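Local atomic coordinates of GXWXG domain-containing protein (Thermomonospora curvata, PDB entry 4MVE), a protein that is of unknown function, pairing a GXWXG family region with a DUF4334 region in a single, largely antiparallel beta-sheet fold. Residues A[12-17]-A[129-134]; A[62-67]-A[143-148]. One frame throughout, in Å; residues are numbered along the deposited sequence.

Contact 1 of 2, residues A[12-17]-A[129-134]; sequences KIIASG and MVVGAM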
ATOM      1  N   LYS A  12      12.742  -7.542  -5.575  1.00 33.74           N
ATOM      2  CA  LYS A  12      13.939  -7.806  -4.760  1.00 36.27           C
ATOM      3  C   LYS A  12      13.971  -6.908  -3.518  1.00 41.39           C
ATOM      4  O   LYS A  12      14.288  -7.389  -2.424  1.00 41.72           O
ATOM      5  CB  LYS A  12      15.230  -7.624  -5.591  1.00 40.18           C
ATOM      6  CG  LYS A  12      15.565  -8.848  -6.441  1.00 54.62           C
ATOM      7  CD  LYS A  12      16.655  -8.596  -7.480  1.00 64.56           C
ATOM      8  CE  LYS A  12      18.049  -8.904  -6.995  1.00 83.59           C
ATOM      9  NZ  LYS A  12      19.009  -9.046  -8.130  1.00 99.33           N
ATOM     10  N   ILE A  13      13.639  -5.608  -3.692  1.00 37.63           N
ATOM     11  CA  ILE A  13      13.589  -4.632  -2.590  1.00 35.35           C
ATOM     12  C   ILE A  13      12.452  -5.020  -1.609  1.00 35.57           C
ATOM     13  O   ILE A  13      12.686  -5.110  -0.407  1.00 35.44           O
ATOM     14  CB  ILE A  13      13.420  -3.198  -3.149  1.00 37.75           C
ATOM     15  CG1 ILE A  13      14.683  -2.758  -3.970  1.00 39.54           C
ATOM     16  CG2 ILE A  13      13.098  -2.195  -2.009  1.00 37.24           C
ATOM     17  CD1 ILE A  13      14.373  -1.569  -5.095  1.00 42.40           C
ATOM     18  N   ILE A  14      11.253  -5.274  -2.129  1.00 29.99           N
ATOM     19  CA  ILE A  14      10.077  -5.663  -1.332  1.00 29.93           C
ATOM     20  C   ILE A  14      10.350  -6.964  -0.548  1.00 39.18           C
ATOM     21  O   ILE A  14      10.004  -7.021   0.619  1.00 40.64           O
ATOM     22  CB  ILE A  14       8.810  -5.819  -2.253  1.00 31.15           C
ATOM     23  CG1 ILE A  14       8.410  -4.476  -2.909  1.00 29.41           C
ATOM     24  CG2 ILE A  14       7.604  -6.507  -1.520  1.00 28.79           C
ATOM     25  CD1 ILE A  14       7.268  -4.643  -3.995  1.00 25.86           C
ATOM     26  N   ALA A  15      10.947  -8.006  -1.189  1.00 36.54           N
ATOM     27  CA  ALA A  15      11.196  -9.282  -0.512  1.00 36.16           C
ATOM     28  C   ALA A  15      12.259  -9.153   0.589  1.00 38.83           C
ATOM     29  O   ALA A  15      12.183  -9.882   1.573  1.00 38.78           O
ATOM     30  CB  ALA A  15      11.591 -10.377  -1.506  1.00 37.96           C
ATOM     31  N   SER A  16      13.214  -8.239   0.442  1.00 34.75           N
ATOM     32  CA  SER A  16      14.251  -8.085   1.458  1.00 35.41           C
ATOM     33  C   SER A  16      13.877  -7.016   2.558  1.00 37.85           C
ATOM     34  O   SER A  16      14.600  -6.885   3.528  1.00 36.28           O
ATOM     35  CB  SER A  16      15.579  -7.723   0.799  1.00 39.57           C
ATOM     36  OG  SER A  16      15.522  -6.388   0.321  1.00 49.06           O
ATOM     37  N   GLY A  17      12.789  -6.261   2.364  1.00 33.06           N
ATOM     38  CA  GLY A  17      12.349  -5.212   3.283  1.00 31.50           C
ATOM     39  C   GLY A  17      13.312  -4.043   3.319  1.00 35.77           C
ATOM     40  O   GLY A  17      13.327  -3.258   4.270  1.00 33.98           O
HETATM   41  N   MSE A 129       2.501  -9.248  -5.289  1.00 32.65           N
HETATM   42  CA  MSE A 129       3.147  -8.004  -4.850  1.00 29.42           C
HETATM   43  C   MSE A 129       2.645  -6.818  -5.638  1.00 32.39           C
HETATM   44  O   MSE A 129       2.523  -6.896  -6.857  1.00 33.12           O
HETATM   45  CB  MSE A 129       4.678  -8.059  -4.985  1.00 30.27           C
HETATM   46  CG  MSE A 129       5.349  -9.063  -4.093  1.00 35.58           C
HETATM   47 SE   MSE A 129       7.259  -9.004  -4.432  0.88 39.97          SE
HETATM   48  CE  MSE A 129       7.783 -10.284  -3.106  1.00 38.28           C
ATOM     49  N   VAL A 130       2.342  -5.745  -4.934  1.00 28.38           N
ATOM     50  CA  VAL A 130       1.926  -4.440  -5.489  1.00 27.98           C
ATOM     51  C   VAL A 130       2.705  -3.353  -4.795  1.00 31.46           C
ATOM     52  O   VAL A 130       3.098  -3.536  -3.647  1.00 29.54           O
ATOM     53  CB  VAL A 130       0.399  -4.126  -5.379  1.00 31.33           C
ATOM     54  CG1 VAL A 130      -0.467  -5.176  -6.066  1.00 31.71           C
ATOM     55  CG2 VAL A 130      -0.041  -3.875  -3.933  1.00 30.69           C
ATOM     56  N   VAL A 131       2.890  -2.193  -5.463  1.00 29.62           N
ATOM     57  CA  VAL A 131       3.469  -1.022  -4.816  1.00 28.08           C
ATOM     58  C   VAL A 131       2.265  -0.106  -4.600  1.00 30.75           C
ATOM     59  O   VAL A 131       1.442  -0.010  -5.493  1.00 28.87           O
ATOM     60  CB  VAL A 131       4.629  -0.352  -5.620  1.00 31.88           C
ATOM     61  CG1 VAL A 131       4.932   1.051  -5.092  1.00 30.20           C
ATOM     62  CG2 VAL A 131       5.903  -1.200  -5.553  1.00 32.06           C
ATOM     63  N   GLY A 132       2.154   0.533  -3.440  1.00 26.90           N
ATOM     64  CA  GLY A 132       1.048   1.455  -3.195  1.00 25.27           C
ATOM     65  C   GLY A 132       1.610   2.852  -3.182  1.00 31.71           C
ATOM     66  O   GLY A 132       2.655   3.076  -2.566  1.00 31.16           O
ATOM     67  N   ALA A 133       0.915   3.803  -3.854  1.00 28.85           N
ATOM     68  CA  ALA A 133       1.278   5.214  -3.927  1.00 28.70           C
ATOM     69  C   ALA A 133       0.275   6.020  -3.103  1.00 29.27           C
ATOM     70  O   ALA A 133      -0.880   6.177  -3.503  1.00 27.02           O
ATOM     71  CB  ALA A 133       1.292   5.689  -5.375  1.00 30.02           C
HETATM   72  N   MSE A 134       0.695   6.459  -1.906  1.00 24.57           N
HETATM   73  CA  MSE A 134      -0.185   7.183  -1.019  1.00 26.16           C
HETATM   74  C   MSE A 134      -0.303   8.652  -1.460  1.00 32.35           C
HETATM   75  O   MSE A 134       0.712   9.365  -1.541  1.00 33.09           O
HETATM   76  CB  MSE A 134       0.305   7.100   0.446  1.00 28.31           C
HETATM   77  CG  MSE A 134      -0.720   7.709   1.385  1.00 34.65           C
HETATM   78 SE   MSE A 134      -0.003   8.041   3.140  0.97 43.51          SE
HETATM   79  CE  MSE A 134       1.165   9.587   2.645  1.00 41.66           C
TER
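Helix 5-16 packs across one face of a curled antiparallel sheet, and here its Ile-14 meets Met-129 and Val-131 of strand 129-136. The short helical and strand segments run nearly perpendicular, at 95°, with their axes 10.0 Å apart, a spacing usual for a helix laid on a sheet. Ile-14 divides its two branches between two strand residues. Its CG2 methyl lies 3.9 Å from SE of Met-129, a selenomethionine, while CD1, at the end of the longer branch, reaches CG2 of Val-131 at 4.0 Å. Ile-14 and Met-129 slide past each other in opposite directions, so that their contact is made along their flanks. Met-129 sets its CG opposite its own carbonyl carbon (chi1 -65°) and is extended from there on; the extended chain sets its CE methyl between CG2 of Ile-14 and CB of Ala-15, 4.1 Å from each. Val-131 offers the methyl that stands beside its backbone N. Ile-14 also touches Val-125, and His-146 and Thr-148 of the adjacent strand 143-149. Gly-17, the first residue to leave helical geometry, takes a positive phi of 67° and closes a Schellman motif. Everything that meets between the side chains of the two segments is aliphatic carbon or selenium, which implies that helix and sheet are held at this point by dispersion and the burial of apolar surface, with shape rather than directional bonding setting the fit.

Contact 2 of 2, residues A[62-67]-A[143-148]; sequences MNWYGK and LYFHLT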
HETATM    1  N   MSE A  62       2.703   1.563  15.869  1.00 43.03           N
HETATM    2  CA  MSE A  62       1.439   0.856  16.033  1.00 40.39           C
HETATM    3  C   MSE A  62       1.557  -0.622  15.668  1.00 47.38           C
HETATM    4  O   MSE A  62       0.576  -1.350  15.831  1.00 49.45           O
HETATM    5  CB  MSE A  62       0.398   1.501  15.165  1.00 38.95           C
HETATM    6  CG  MSE A  62      -0.165   2.711  15.796  1.00 45.01           C
HETATM    7 SE   MSE A  62      -2.003   2.830  15.359  0.69 48.82          SE
HETATM    8  CE  MSE A  62      -2.711   1.136  16.311  1.00 46.82           C
ATOM      9  N   ASN A  63       2.755  -1.065  15.189  1.00 41.45           N
ATOM     10  CA  ASN A  63       3.011  -2.423  14.731  1.00 41.06           C
ATOM     11  C   ASN A  63       2.080  -2.772  13.570  1.00 40.40           C
ATOM     12  O   ASN A  63       1.546  -3.876  13.515  1.00 39.11           O
ATOM     13  CB  ASN A  63       2.880  -3.464  15.855  1.00 50.66           C
ATOM     14  CG  ASN A  63       4.129  -3.700  16.635  1.00 81.31           C
ATOM     15  OD1 ASN A  63       4.916  -4.607  16.330  1.00 82.87           O
ATOM     16  ND2 ASN A  63       4.292  -2.934  17.697  1.00 69.60           N
ATOM     17  N   TRP A  64       1.903  -1.825  12.636  1.00 35.67           N
ATOM     18  CA  TRP A  64       1.119  -2.018  11.424  1.00 32.80           C
ATOM     19  C   TRP A  64       1.572  -3.284  10.714  1.00 35.76           C
ATOM     20  O   TRP A  64       2.776  -3.475  10.479  1.00 33.57           O
ATOM     21  CB  TRP A  64       1.278  -0.822  10.482  1.00 29.70           C
ATOM     22  CG  TRP A  64       0.563  -1.017   9.168  1.00 28.50           C
ATOM     23  CD1 TRP A  64      -0.775  -1.212   8.981  1.00 30.75           C
ATOM     24  CD2 TRP A  64       1.146  -0.971   7.868  1.00 27.43           C
ATOM     25  NE1 TRP A  64      -1.056  -1.318   7.639  1.00 29.13           N
ATOM     26  CE2 TRP A  64       0.092  -1.114   6.930  1.00 31.17           C
ATOM     27  CE3 TRP A  64       2.467  -0.797   7.393  1.00 29.18           C
ATOM     28  CZ2 TRP A  64       0.317  -1.130   5.544  1.00 30.03           C
ATOM     29  CZ3 TRP A  64       2.681  -0.757   6.025  1.00 29.71           C
ATOM     30  CH2 TRP A  64       1.621  -0.947   5.117  1.00 29.55           C
ATOM     31  N   TYR A  65       0.623  -4.172  10.462  1.00 33.47           N
ATOM     32  CA  TYR A  65       0.870  -5.438   9.779  1.00 34.37           C
ATOM     33  C   TYR A  65       0.606  -5.309   8.267  1.00 37.98           C
ATOM     34  O   TYR A  65       1.463  -5.651   7.457  1.00 36.52           O
ATOM     35  CB  TYR A  65       0.005  -6.566  10.366  1.00 37.10           C
ATOM     36  CG  TYR A  65       0.102  -7.830   9.541  1.00 40.21           C
ATOM     37  CD1 TYR A  65       1.264  -8.597   9.541  1.00 43.12           C
ATOM     38  CD2 TYR A  65      -0.943  -8.224   8.706  1.00 41.07           C
ATOM     39  CE1 TYR A  65       1.394  -9.711   8.715  1.00 45.82           C
ATOM     40  CE2 TYR A  65      -0.830  -9.345   7.887  1.00 43.36           C
ATOM     41  CZ  TYR A  65       0.345 -10.086   7.891  1.00 53.07           C
ATOM     42  OH  TYR A  65       0.463 -11.220   7.122  1.00 56.33           O
ATOM     43  N   GLY A  66      -0.593  -4.861   7.916  1.00 34.49           N
ATOM     44  CA  GLY A  66      -0.998  -4.734   6.527  1.00 33.05           C
ATOM     45  C   GLY A  66      -2.435  -4.306   6.328  1.00 33.52           C
ATOM     46  O   GLY A  66      -2.917  -3.357   6.975  1.00 30.63           O
ATOM     47  N   LYS A  67      -3.118  -4.988   5.393  1.00 30.16           N
ATOM     48  CA  LYS A  67      -4.505  -4.631   4.975  1.00 29.25           C
ATOM     49  C   LYS A  67      -5.316  -5.841   4.592  1.00 35.86           C
ATOM     50  O   LYS A  67      -4.738  -6.863   4.186  1.00 36.06           O
ATOM     51  CB  LYS A  67      -4.479  -3.669   3.758  1.00 25.67           C
ATOM     52  CG  LYS A  67      -3.612  -2.422   3.915  1.00 26.14           C
ATOM     53  CD  LYS A  67      -3.636  -1.534   2.658  1.00 31.91           C
ATOM     54  CE  LYS A  67      -2.808  -0.297   2.828  1.00 32.04           C
ATOM     55  NZ  LYS A  67      -3.429   0.623   3.816  1.00 40.39           N
ATOM     56  N   LEU A 143       3.905   9.255  -1.327  1.00 35.68           N
ATOM     57  CA  LEU A 143       4.820   8.373  -0.591  1.00 35.35           C
ATOM     58  C   LEU A 143       4.490   6.884  -0.942  1.00 38.38           C
ATOM     59  O   LEU A 143       3.357   6.543  -1.267  1.00 37.72           O
ATOM     60  CB  LEU A 143       4.803   8.675   0.929  1.00 36.21           C
ATOM     61  CG  LEU A 143       5.130  10.167   1.308  1.00 42.80           C
ATOM     62  CD1 LEU A 143       4.764  10.481   2.757  1.00 44.13           C
ATOM     63  CD2 LEU A 143       6.611  10.534   1.047  1.00 43.17           C
ATOM     64  N   TYR A 144       5.491   6.025  -0.913  1.00 32.49           N
ATOM     65  CA  TYR A 144       5.321   4.665  -1.378  1.00 30.46           C
ATOM     66  C   TYR A 144       5.425   3.627  -0.290  1.00 32.84           C
ATOM     67  O   TYR A 144       6.243   3.748   0.610  1.00 33.65           O
ATOM     68  CB  TYR A 144       6.365   4.362  -2.487  1.00 30.05           C
ATOM     69  CG  TYR A 144       6.196   5.280  -3.676  1.00 29.26           C
ATOM     70  CD1 TYR A 144       5.277   4.990  -4.681  1.00 31.20           C
ATOM     71  CD2 TYR A 144       6.914   6.466  -3.772  1.00 30.78           C
ATOM     72  CE1 TYR A 144       5.087   5.857  -5.756  1.00 29.66           C
ATOM     73  CE2 TYR A 144       6.696   7.362  -4.814  1.00 31.89           C
ATOM     74  CZ  TYR A 144       5.786   7.052  -5.807  1.00 36.56           C
ATOM     75  OH  TYR A 144       5.568   7.949  -6.827  1.00 39.95           O
ATOM     76  N   PHE A 145       4.636   2.566  -0.427  1.00 27.96           N
ATOM     77  CA  PHE A 145       4.687   1.421   0.469  1.00 27.56           C
ATOM     78  C   PHE A 145       4.490   0.139  -0.364  1.00 30.97           C
ATOM     79  O   PHE A 145       4.200   0.224  -1.559  1.00 30.63           O
ATOM     80  CB  PHE A 145       3.658   1.566   1.624  1.00 27.98           C
ATOM     81  CG  PHE A 145       2.217   1.515   1.177  1.00 29.25           C
ATOM     82  CD1 PHE A 145       1.541   2.686   0.806  1.00 32.64           C
ATOM     83  CD2 PHE A 145       1.529   0.300   1.122  1.00 29.51           C
ATOM     84  CE1 PHE A 145       0.208   2.642   0.377  1.00 32.62           C
ATOM     85  CE2 PHE A 145       0.205   0.248   0.677  1.00 33.06           C
ATOM     86  CZ  PHE A 145      -0.455   1.421   0.321  1.00 32.12           C
ATOM     87  N   HIS A 146       4.630  -1.046   0.250  1.00 27.26           N
ATOM     88  CA  HIS A 146       4.434  -2.253  -0.554  1.00 26.83           C
ATOM     89  C   HIS A 146       3.520  -3.231   0.154  1.00 30.38           C
ATOM     90  O   HIS A 146       3.322  -3.101   1.346  1.00 30.81           O
ATOM     91  CB  HIS A 146       5.776  -2.908  -0.957  1.00 26.98           C
ATOM     92  CG  HIS A 146       6.771  -3.094   0.152  1.00 29.65           C
ATOM     93  ND1 HIS A 146       6.664  -4.139   1.056  1.00 31.93           N
ATOM     94  CD2 HIS A 146       7.870  -2.368   0.461  1.00 29.31           C
ATOM     95  CE1 HIS A 146       7.700  -4.021   1.868  1.00 29.69           C
ATOM     96  NE2 HIS A 146       8.457  -2.980   1.540  1.00 29.35           N
ATOM     97  N   LEU A 147       2.881  -4.141  -0.610  1.00 27.34           N
ATOM     98  CA  LEU A 147       2.011  -5.192  -0.098  1.00 26.21           C
ATOM     99  C   LEU A 147       2.364  -6.505  -0.749  1.00 32.69           C
ATOM    100  O   LEU A 147       2.547  -6.558  -1.966  1.00 33.78           O
ATOM    101  CB  LEU A 147       0.506  -4.886  -0.309  1.00 25.77           C
ATOM    102  CG  LEU A 147      -0.082  -3.593   0.296  1.00 27.90           C
ATOM    103  CD1 LEU A 147      -1.482  -3.310  -0.285  1.00 26.35           C
ATOM    104  CD2 LEU A 147      -0.053  -3.605   1.854  1.00 26.73           C
ATOM    105  N   THR A 148       2.392  -7.568   0.067  1.00 29.60           N
ATOM    106  CA  THR A 148       2.656  -8.976  -0.271  1.00 31.08           C
ATOM    107  C   THR A 148       1.425  -9.786   0.127  1.00 35.42           C
ATOM    108  O   THR A 148       0.987  -9.718   1.270  1.00 31.97           O
ATOM    109  CB  THR A 148       3.936  -9.478   0.413  1.00 33.38           C
ATOM    110  OG1 THR A 148       4.981  -8.587   0.021  1.00 34.12           O
ATOM    111  CG2 THR A 148       4.302 -10.933  -0.005  1.00 33.20           C
TER
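The chain of Lys-67 crosses the side chain of a buried phenylalanine, Phe-145, at about a right angle: CE of Lys-67 stands 3.7 Å from CE2 of Phe-145, and nearly as close to CZ of that ring. The lysine is extended as far as CE, so that CD and CE reach the other strand, and a bend at chi4 turns NZ aside. One carbon before CE, CD meets CD1 of Leu-147 at 4.1 Å. The amino group is employed elsewhere, for NZ is hydrogen-bonded to the carbonyl oxygen of Pro-77 and has a long, weak ion pair with Asp-120. This buried lysine, probably charged, thus has a polar partner for its end while its stem is treated as hydrocarbon. Strands 64-71 and 143-149 both pair with strand 42-48 in the curled sheet, and Trp-44 and Ile-48 of that intervening strand also pack here, on Leu-147 and Trp-64 respectively. The two short strand segments are splayed by 70°, with axes 8.1 Å apart, and meet through side chains. At Tyr-65 and Gly-66, which both face Leu-79, strand 64-71 forms a classic beta bulge. Trp-64, just before it, puts CG anti to its backbone N (chi1 176°), an orientation that sends the indole toward strand 143-149. Its CH2 comes within 4.2 Å of CD2 of Phe-145, which lies at the edge of the indole, near its plane. Two residues on, Gly-66 O accepts a weak hydrogen bond of 2.8 Å from Trp-64 NE1, bent to 129°, while Gly-66 N sits above one face of the indole, toward its rim.

Overall arrangement
Contacts 1 and 2 illustrate how neighbouring strands can serve different parts of one fold. Strands 129-136 and 143-149 follow each other in the chain and pair antiparallel, with Gly-132 N 2.8 Å from Phe-145 O and Met-134 N 2.7 Å from Leu-143 O, both probable hydrogen bonds. The centres of the contacts lie about 9 Å apart. Ile-14 of contact 1 also reaches across to contact 2, its CG2 packing 3.6 Å from ND1 of His-146, whose side chain leaves strand 143-149 away from segment 62-67. The pairings interleave along the chain; contact 2 joins the GXWXG and DUF4334 ranges, and contact 1 packs the N-terminal helix on the DUF4334 range.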